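Xylose isomerase-like TIM barrel (Anabaena variabilis ATCC 29413, PDB 2QW5) binds zinc and D-xylose in a TIM barrel and probably acts as an isomerase or epimerase on sugars or sugar phosphates. Local coordinates at residues L196-I200 with Q233-L237; K179-E183 with H244-V248. All blocks are in the same frame, centred on the assembly; numbering follows the deposited sequence.

Both contacts belong to one (beta/alpha)8 barrel, contact 1 between neighbouring helices and contact 2 between strands two places apart. From the N terminus, the chain runs up strand 179-182 to the zinc ligand E183 and, after a loop, enters helix 196-203. Strand 211-216 follows, then helix 227-240, which leads into strand 243-248. Contact 1 joins the two helices on the outer layer. Contact 2 joins the two strands across strand 211-216 inside the barrel. Because 196-200 and 233-237 both fall between 179-183 and 244-248, the loop of contact 2 encloses that of contact 1. The layers meet where L199 CD2 packs 3.3 Å from I182 O; the contact centres are about 12 Å apart.

Contact 1: L196-I200 with Q233-L237; sequences LSQLI and QVEYL
Helices 196-200 and 233-237 run nearly parallel, their N-to-C directions 28° apart and their axes 11.5 Å apart at closest approach; the nearest CA atoms are those of L196 and Q233, 7.4 Å apart. At that spacing side chains fill the gap. Q233 reaches across: its chain, extended beyond CG, runs antiparallel to the L196 side chain, and Q233 OE1 lies 3.8 Å from L196 CB. The amide nitrogen ends beside the first turn of the other helix, where water 1 accepts from both Q233 NE2 and the backbone N of S197, at 3.1 Å each. The water thereby bridges the second helix to an early N-H of the first. Below this polar corner the contact is aliphatic. I200 wedges between three residues: CD1 packs against CB and CG of Q233, CG1 meets L237 CD2 at 4.1 Å, and CG2, anti to the backbone N, comes obliquely to the Y236 ring, 3.8 Å from CE2. On the side nearer the barrel L196 CD1 touches L237 CD1 at 4.0 Å. E225, in the loop ahead of helix 227-240, touches both S197 and Q233. Beneath the helices lies strand 211-216: L196 rests on I215 and L237 on V213, the usual packing of neighbouring outer helices over the strand between them in a TIM barrel.

Contact 2: K179-E183 with H244-V248; sequences KLAIE and HYVQV. With ZN (zinc ion), chain D.
Strands 179-182 and 244-248 diverge by 44° and approach to 6.8 Å between axes, too far apart for direct sheet pairing; A181 CA and H244 CA, 5.8 Å apart, are the nearest CA pair. At the N-terminal end K179 crosses the H244 imidazole at about a right angle and sets CD over one face: CD stands 4.0 Å from the ring centroid, 17° off the normal, a CH-pi contact. The bend at chi2 brings CD over the ring, while K179 CB packs near CG and CD2 of H244. The carbonyl oxygen of L180 meets the same ring at its edge, in plane, 3.3 Å from H244 CD2, and H244 NE2 is hydrogen-bonded to K209 O. One step inward, A181 CB fits against CB of both H244 and Y245, and the phenol of Y245 leads away, its OH hydrogen-bonded to E49 and S85. Just past the end of strand 179-182, E183 meets Q247 of the other strand through zinc. E183 OE2 binds it at 2.1 Å and Q247 OE1 at 2.4 Å, with carboxylate and amide planes 70° apart. The two oxygens are held close by the shared metal; water 2, D216 and E281 complete the shell. A hydrogen bond from Q247 NE2 to E49 orients the amide from its other end, and E183 OE1 hydrogen-bonds O2 of the bound D-xylose, joining sugar and metal sites. Strand 211-216 lies between the two strands: L180 makes backbone hydrogen bonds with its G212 and with Q210 just before it. Strand 125-128 flanks 179-182, and strand 278-280 flanks 243-248.

Contact 1: L196-I200 with Q233-L237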
ATOM      1  N   LEU A 196     -10.434 -17.737 -21.125  1.00 18.00           N
ATOM      2  CA  LEU A 196     -10.818 -17.742 -22.530  1.00 20.30           C
ATOM      3  C   LEU A 196     -12.356 -17.754 -22.607  1.00 19.57           C
ATOM      4  O   LEU A 196     -12.904 -17.197 -23.553  1.00 20.59           O
ATOM      5  CB  LEU A 196     -10.167 -18.943 -23.273  1.00 19.69           C
ATOM      6  CG  LEU A 196      -9.797 -18.939 -24.739  1.00 24.79           C
ATOM      7  CD1 LEU A 196      -9.139 -17.673 -25.199  1.00 19.30           C
ATOM      8  CD2 LEU A 196      -8.858 -20.163 -24.996  1.00 21.13           C
ATOM      9  N   SER A 197     -13.044 -18.342 -21.608  1.00 18.71           N
ATOM     10  CA  SER A 197     -14.546 -18.323 -21.571  1.00 20.35           C
ATOM     11  C   SER A 197     -15.079 -16.885 -21.387  1.00 21.18           C
ATOM     12  O   SER A 197     -16.096 -16.487 -22.005  1.00 21.73           O
ATOM     13  CB  SER A 197     -15.093 -19.252 -20.472  1.00 19.99           C
ATOM     14  OG  SER A 197     -14.666 -18.825 -19.186  1.00 22.02           O
ATOM     15  N   GLN A 198     -14.386 -16.107 -20.550  1.00 19.07           N
ATOM     16  CA  GLN A 198     -14.760 -14.713 -20.278  1.00 20.25           C
ATOM     17  C   GLN A 198     -14.513 -13.830 -21.509  1.00 19.85           C
ATOM     18  O   GLN A 198     -15.300 -12.932 -21.789  1.00 19.71           O
ATOM     19  CB  GLN A 198     -13.979 -14.172 -19.058  1.00 21.47           C
ATOM     20  CG  GLN A 198     -14.337 -14.912 -17.748  1.00 20.50           C
ATOM     21  CD  GLN A 198     -13.391 -14.687 -16.602  1.00 20.02           C
ATOM     22  OE1 GLN A 198     -12.219 -14.324 -16.809  1.00 17.49           O
ATOM     23  NE2 GLN A 198     -13.899 -14.870 -15.365  1.00 18.55           N
ATOM     24  N   LEU A 199     -13.385 -14.035 -22.197  1.00 20.22           N
ATOM     25  CA  LEU A 199     -13.104 -13.286 -23.437  1.00 18.79           C
ATOM     26  C   LEU A 199     -14.054 -13.684 -24.591  1.00 20.19           C
ATOM     27  O   LEU A 199     -14.444 -12.825 -25.378  1.00 17.35           O
ATOM     28  CB  LEU A 199     -11.654 -13.452 -23.863  1.00 20.45           C
ATOM     29  CG  LEU A 199     -11.171 -12.661 -25.072  1.00 21.95           C
ATOM     30  CD1 LEU A 199     -11.564 -11.185 -25.010  1.00 14.63           C
ATOM     31  CD2 LEU A 199      -9.654 -12.831 -25.190  1.00 16.27           C
ATOM     32  N   ILE A 200     -14.416 -14.970 -24.670  1.00 19.35           N
ATOM     33  CA  ILE A 200     -15.337 -15.464 -25.682  1.00 20.86           C
ATOM     34  C   ILE A 200     -16.693 -14.802 -25.463  1.00 22.18           C
ATOM     35  O   ILE A 200     -17.305 -14.321 -26.433  1.00 23.83           O
ATOM     36  CB  ILE A 200     -15.428 -16.989 -25.723  1.00 22.26           C
ATOM     37  CG1 ILE A 200     -14.209 -17.568 -26.468  1.00 18.41           C
ATOM     38  CG2 ILE A 200     -16.687 -17.449 -26.473  1.00 17.58           C
ATOM     39  CD1 ILE A 200     -14.063 -19.055 -26.375  1.00 20.13           C
ATOM     40  N   GLN A 233     -12.864 -24.562 -27.149  1.00 20.54           N
ATOM     41  CA  GLN A 233     -12.657 -23.118 -27.285  1.00 19.57           C
ATOM     42  C   GLN A 233     -11.721 -22.817 -28.483  1.00 18.70           C
ATOM     43  O   GLN A 233     -12.000 -21.895 -29.265  1.00 19.01           O
ATOM     44  CB  GLN A 233     -12.109 -22.530 -25.973  1.00 18.47           C
ATOM     45  CG  GLN A 233     -13.091 -22.585 -24.825  1.00 20.88           C
ATOM     46  CD  GLN A 233     -12.490 -22.281 -23.437  1.00 17.43           C
ATOM     47  OE1 GLN A 233     -11.327 -22.611 -23.135  1.00 19.05           O
ATOM     48  NE2 GLN A 233     -13.316 -21.704 -22.572  1.00 20.64           N
ATOM     49  N   VAL A 234     -10.627 -23.571 -28.621  1.00 20.88           N
ATOM     50  CA  VAL A 234      -9.723 -23.419 -29.777  1.00 18.04           C
ATOM     51  C   VAL A 234     -10.455 -23.629 -31.122  1.00 19.91           C
ATOM     52  O   VAL A 234     -10.377 -22.782 -32.039  1.00 21.34           O
ATOM     53  CB  VAL A 234      -8.447 -24.333 -29.688  1.00 16.81           C
ATOM     54  CG1 VAL A 234      -7.698 -24.328 -30.993  1.00 16.84           C
ATOM     55  CG2 VAL A 234      -7.545 -23.872 -28.571  1.00 20.89           C
ATOM     56  N   GLU A 235     -11.181 -24.736 -31.229  1.00 21.32           N
ATOM     57  CA  GLU A 235     -11.955 -25.034 -32.446  1.00 26.75           C
ATOM     58  C   GLU A 235     -13.002 -23.940 -32.738  1.00 23.87           C
ATOM     59  O   GLU A 235     -13.165 -23.547 -33.882  1.00 22.00           O
ATOM     60  CB  GLU A 235     -12.593 -26.437 -32.352  1.00 29.04           C
ATOM     61  CG  GLU A 235     -11.539 -27.585 -32.299  1.00 36.20           C
ATOM     62  CD  GLU A 235     -12.083 -28.977 -31.845  1.00 40.38           C
ATOM     63  OE1 GLU A 235     -13.237 -29.103 -31.332  1.00 56.81           O
ATOM     64  OE2 GLU A 235     -11.312 -29.954 -31.999  1.00 52.58           O
ATOM     65  N   TYR A 236     -13.665 -23.424 -31.700  1.00 23.86           N
ATOM     66  CA  TYR A 236     -14.649 -22.351 -31.862  1.00 23.84           C
ATOM     67  C   TYR A 236     -14.001 -21.063 -32.395  1.00 22.61           C
ATOM     68  O   TYR A 236     -14.507 -20.433 -33.307  1.00 21.45           O
ATOM     69  CB  TYR A 236     -15.366 -22.074 -30.539  1.00 24.32           C
ATOM     70  CG  TYR A 236     -16.311 -20.903 -30.608  1.00 28.89           C
ATOM     71  CD1 TYR A 236     -17.515 -21.010 -31.296  1.00 32.56           C
ATOM     72  CD2 TYR A 236     -15.989 -19.670 -30.019  1.00 32.56           C
ATOM     73  CE1 TYR A 236     -18.391 -19.931 -31.373  1.00 37.96           C
ATOM     74  CE2 TYR A 236     -16.866 -18.572 -30.100  1.00 29.17           C
ATOM     75  CZ  TYR A 236     -18.063 -18.725 -30.772  1.00 33.61           C
ATOM     76  OH  TYR A 236     -18.937 -17.683 -30.884  1.00 37.35           O
ATOM     77  N   LEU A 237     -12.865 -20.680 -31.815  1.00 25.03           N
ATOM     78  CA  LEU A 237     -12.179 -19.461 -32.223  1.00 21.89           C
ATOM     79  C   LEU A 237     -11.731 -19.512 -33.662  1.00 19.83           C
ATOM     80  O   LEU A 237     -11.908 -18.521 -34.387  1.00 20.02           O
ATOM     81  CB  LEU A 237     -11.015 -19.127 -31.261  1.00 21.77           C
ATOM     82  CG  LEU A 237     -11.518 -18.616 -29.891  1.00 19.16           C
ATOM     83  CD1 LEU A 237     -10.418 -18.670 -28.851  1.00 18.07           C
ATOM     84  CD2 LEU A 237     -12.155 -17.200 -29.968  1.00 15.60           C
TER
HETATM   85  O   HOH W   1     -11.887 -20.705 -20.034  1.00 17.52           O

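Contact 2: K179-E183 with H244-V248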
ATOM      1  N   LYS A 179      -4.403  -7.223 -37.162  1.00 16.51           N
ATOM      2  CA  LYS A 179      -5.378  -8.064 -36.432  1.00 16.73           C
ATOM      3  C   LYS A 179      -5.242  -7.659 -34.978  1.00 17.96           C
ATOM      4  O   LYS A 179      -4.119  -7.462 -34.519  1.00 18.45           O
ATOM      5  CB  LYS A 179      -5.050  -9.550 -36.591  1.00 17.79           C
ATOM      6  CG  LYS A 179      -5.136 -10.133 -37.991  1.00 26.39           C
ATOM      7  CD  LYS A 179      -6.529 -10.267 -38.467  1.00 36.74           C
ATOM      8  CE  LYS A 179      -6.537 -11.008 -39.810  1.00 46.15           C
ATOM      9  NZ  LYS A 179      -7.817 -10.734 -40.509  1.00 46.20           N
ATOM     10  N   LEU A 180      -6.361  -7.555 -34.254  1.00 17.27           N
ATOM     11  CA  LEU A 180      -6.346  -7.193 -32.821  1.00 19.74           C
ATOM     12  C   LEU A 180      -6.493  -8.481 -32.005  1.00 20.51           C
ATOM     13  O   LEU A 180      -7.518  -9.116 -32.104  1.00 17.91           O
ATOM     14  CB  LEU A 180      -7.485  -6.209 -32.498  1.00 20.77           C
ATOM     15  CG  LEU A 180      -7.405  -4.809 -33.161  1.00 21.16           C
ATOM     16  CD1 LEU A 180      -8.729  -4.068 -33.026  1.00 21.58           C
ATOM     17  CD2 LEU A 180      -6.247  -3.981 -32.591  1.00 20.16           C
ATOM     18  N   ALA A 181      -5.491  -8.836 -31.195  1.00 15.61           N
ATOM     19  CA  ALA A 181      -5.479 -10.096 -30.392  1.00 15.35           C
ATOM     20  C   ALA A 181      -5.554  -9.780 -28.914  1.00 17.43           C
ATOM     21  O   ALA A 181      -4.537  -9.517 -28.298  1.00 13.93           O
ATOM     22  CB  ALA A 181      -4.252 -10.922 -30.716  1.00 14.34           C
ATOM     23  N   ILE A 182      -6.785  -9.795 -28.355  1.00 16.84           N
ATOM     24  CA  ILE A 182      -7.046  -9.537 -26.937  1.00 16.33           C
ATOM     25  C   ILE A 182      -6.573 -10.729 -26.114  1.00 17.43           C
ATOM     26  O   ILE A 182      -6.802 -11.880 -26.481  1.00 16.28           O
ATOM     27  CB  ILE A 182      -8.540  -9.280 -26.622  1.00 15.20           C
ATOM     28  CG1 ILE A 182      -9.116  -8.112 -27.435  1.00 16.19           C
ATOM     29  CG2 ILE A 182      -8.729  -8.950 -25.122  1.00 14.43           C
ATOM     30  CD1 ILE A 182     -10.711  -7.959 -27.333  1.00 18.58           C
ATOM     31  N   GLU A 183      -5.938 -10.447 -24.979  1.00 17.86           N
ATOM     32  CA  GLU A 183      -5.307 -11.476 -24.160  1.00 17.22           C
ATOM     33  C   GLU A 183      -6.045 -11.767 -22.843  1.00 15.20           C
ATOM     34  O   GLU A 183      -6.235 -10.860 -22.038  1.00 15.39           O
ATOM     35  CB  GLU A 183      -3.860 -11.032 -23.851  1.00 17.12           C
ATOM     36  CG  GLU A 183      -3.008 -12.140 -23.214  1.00 17.23           C
ATOM     37  CD  GLU A 183      -1.606 -11.693 -22.855  1.00 24.08           C
ATOM     38  OE1 GLU A 183      -1.380 -10.452 -22.791  1.00 26.05           O
ATOM     39  OE2 GLU A 183      -0.755 -12.618 -22.633  1.00 17.81           O
ATOM     40  N   HIS A 244      -6.085 -15.181 -33.603  1.00 19.65           N
ATOM     41  CA  HIS A 244      -5.095 -14.365 -34.284  1.00 19.01           C
ATOM     42  C   HIS A 244      -3.650 -14.574 -33.915  1.00 18.82           C
ATOM     43  O   HIS A 244      -2.766 -14.156 -34.672  1.00 17.90           O
ATOM     44  CB  HIS A 244      -5.441 -12.890 -34.115  1.00 18.11           C
ATOM     45  CG  HIS A 244      -6.785 -12.514 -34.668  1.00 18.67           C
ATOM     46  ND1 HIS A 244      -7.335 -13.131 -35.771  1.00 21.51           N
ATOM     47  CD2 HIS A 244      -7.627 -11.511 -34.343  1.00 22.40           C
ATOM     48  CE1 HIS A 244      -8.490 -12.556 -36.057  1.00 24.12           C
ATOM     49  NE2 HIS A 244      -8.682 -11.558 -35.219  1.00 20.91           N
ATOM     50  N   TYR A 245      -3.380 -15.155 -32.749  1.00 19.37           N
ATOM     51  CA  TYR A 245      -1.993 -15.237 -32.260  1.00 19.04           C
ATOM     52  C   TYR A 245      -1.856 -16.242 -31.140  1.00 19.05           C
ATOM     53  O   TYR A 245      -2.829 -16.541 -30.470  1.00 16.66           O
ATOM     54  CB  TYR A 245      -1.605 -13.855 -31.757  1.00 18.36           C
ATOM     55  CG  TYR A 245      -0.129 -13.549 -31.576  1.00 18.52           C
ATOM     56  CD1 TYR A 245       0.802 -13.721 -32.609  1.00 19.01           C
ATOM     57  CD2 TYR A 245       0.314 -12.941 -30.410  1.00 22.17           C
ATOM     58  CE1 TYR A 245       2.160 -13.309 -32.446  1.00 22.41           C
ATOM     59  CE2 TYR A 245       1.655 -12.549 -30.245  1.00 21.97           C
ATOM     60  CZ  TYR A 245       2.556 -12.733 -31.247  1.00 25.21           C
ATOM     61  OH  TYR A 245       3.855 -12.358 -31.032  1.00 22.34           O
ATOM     62  N   VAL A 246      -0.637 -16.731 -30.915  1.00 16.54           N
ATOM     63  CA  VAL A 246      -0.361 -17.769 -29.903  1.00 16.28           C
ATOM     64  C   VAL A 246       1.006 -17.484 -29.283  1.00 19.64           C
ATOM     65  O   VAL A 246       1.956 -17.211 -30.023  1.00 19.16           O
ATOM     66  CB  VAL A 246      -0.350 -19.197 -30.507  1.00 16.64           C
ATOM     67  CG1 VAL A 246       0.130 -20.237 -29.483  1.00 15.57           C
ATOM     68  CG2 VAL A 246      -1.726 -19.604 -30.997  1.00 18.05           C
ATOM     69  N   GLN A 247       1.058 -17.529 -27.942  1.00 17.68           N
ATOM     70  CA  GLN A 247       2.264 -17.333 -27.159  1.00 17.54           C
ATOM     71  C   GLN A 247       2.577 -18.558 -26.285  1.00 17.73           C
ATOM     72  O   GLN A 247       1.672 -19.158 -25.677  1.00 15.16           O
ATOM     73  CB  GLN A 247       2.139 -16.117 -26.281  1.00 18.41           C
ATOM     74  CG  GLN A 247       2.008 -14.841 -27.008  1.00 17.80           C
ATOM     75  CD  GLN A 247       1.943 -13.694 -26.048  1.00 26.04           C
ATOM     76  OE1 GLN A 247       1.209 -13.743 -25.071  1.00 22.63           O
ATOM     77  NE2 GLN A 247       2.759 -12.674 -26.284  1.00 28.04           N
ATOM     78  N   VAL A 248       3.851 -18.962 -26.273  1.00 18.26           N
ATOM     79  CA  VAL A 248       4.324 -20.057 -25.426  1.00 21.05           C
ATOM     80  C   VAL A 248       5.139 -19.377 -24.330  1.00 20.88           C
ATOM     81  O   VAL A 248       6.072 -18.589 -24.609  1.00 20.18           O
ATOM     82  CB  VAL A 248       5.108 -21.168 -26.175  1.00 21.02           C
ATOM     83  CG1 VAL A 248       4.105 -21.980 -27.032  1.00 20.46           C
ATOM     84  CG2 VAL A 248       6.262 -20.591 -27.006  1.00 15.76           C
TER
HETATM   85 ZN    ZN D 400       1.352 -12.915 -22.831  0.50 24.74          ZN
HETATM   86  O   HOH W   2       1.546 -12.058 -21.002  1.00 27.65           O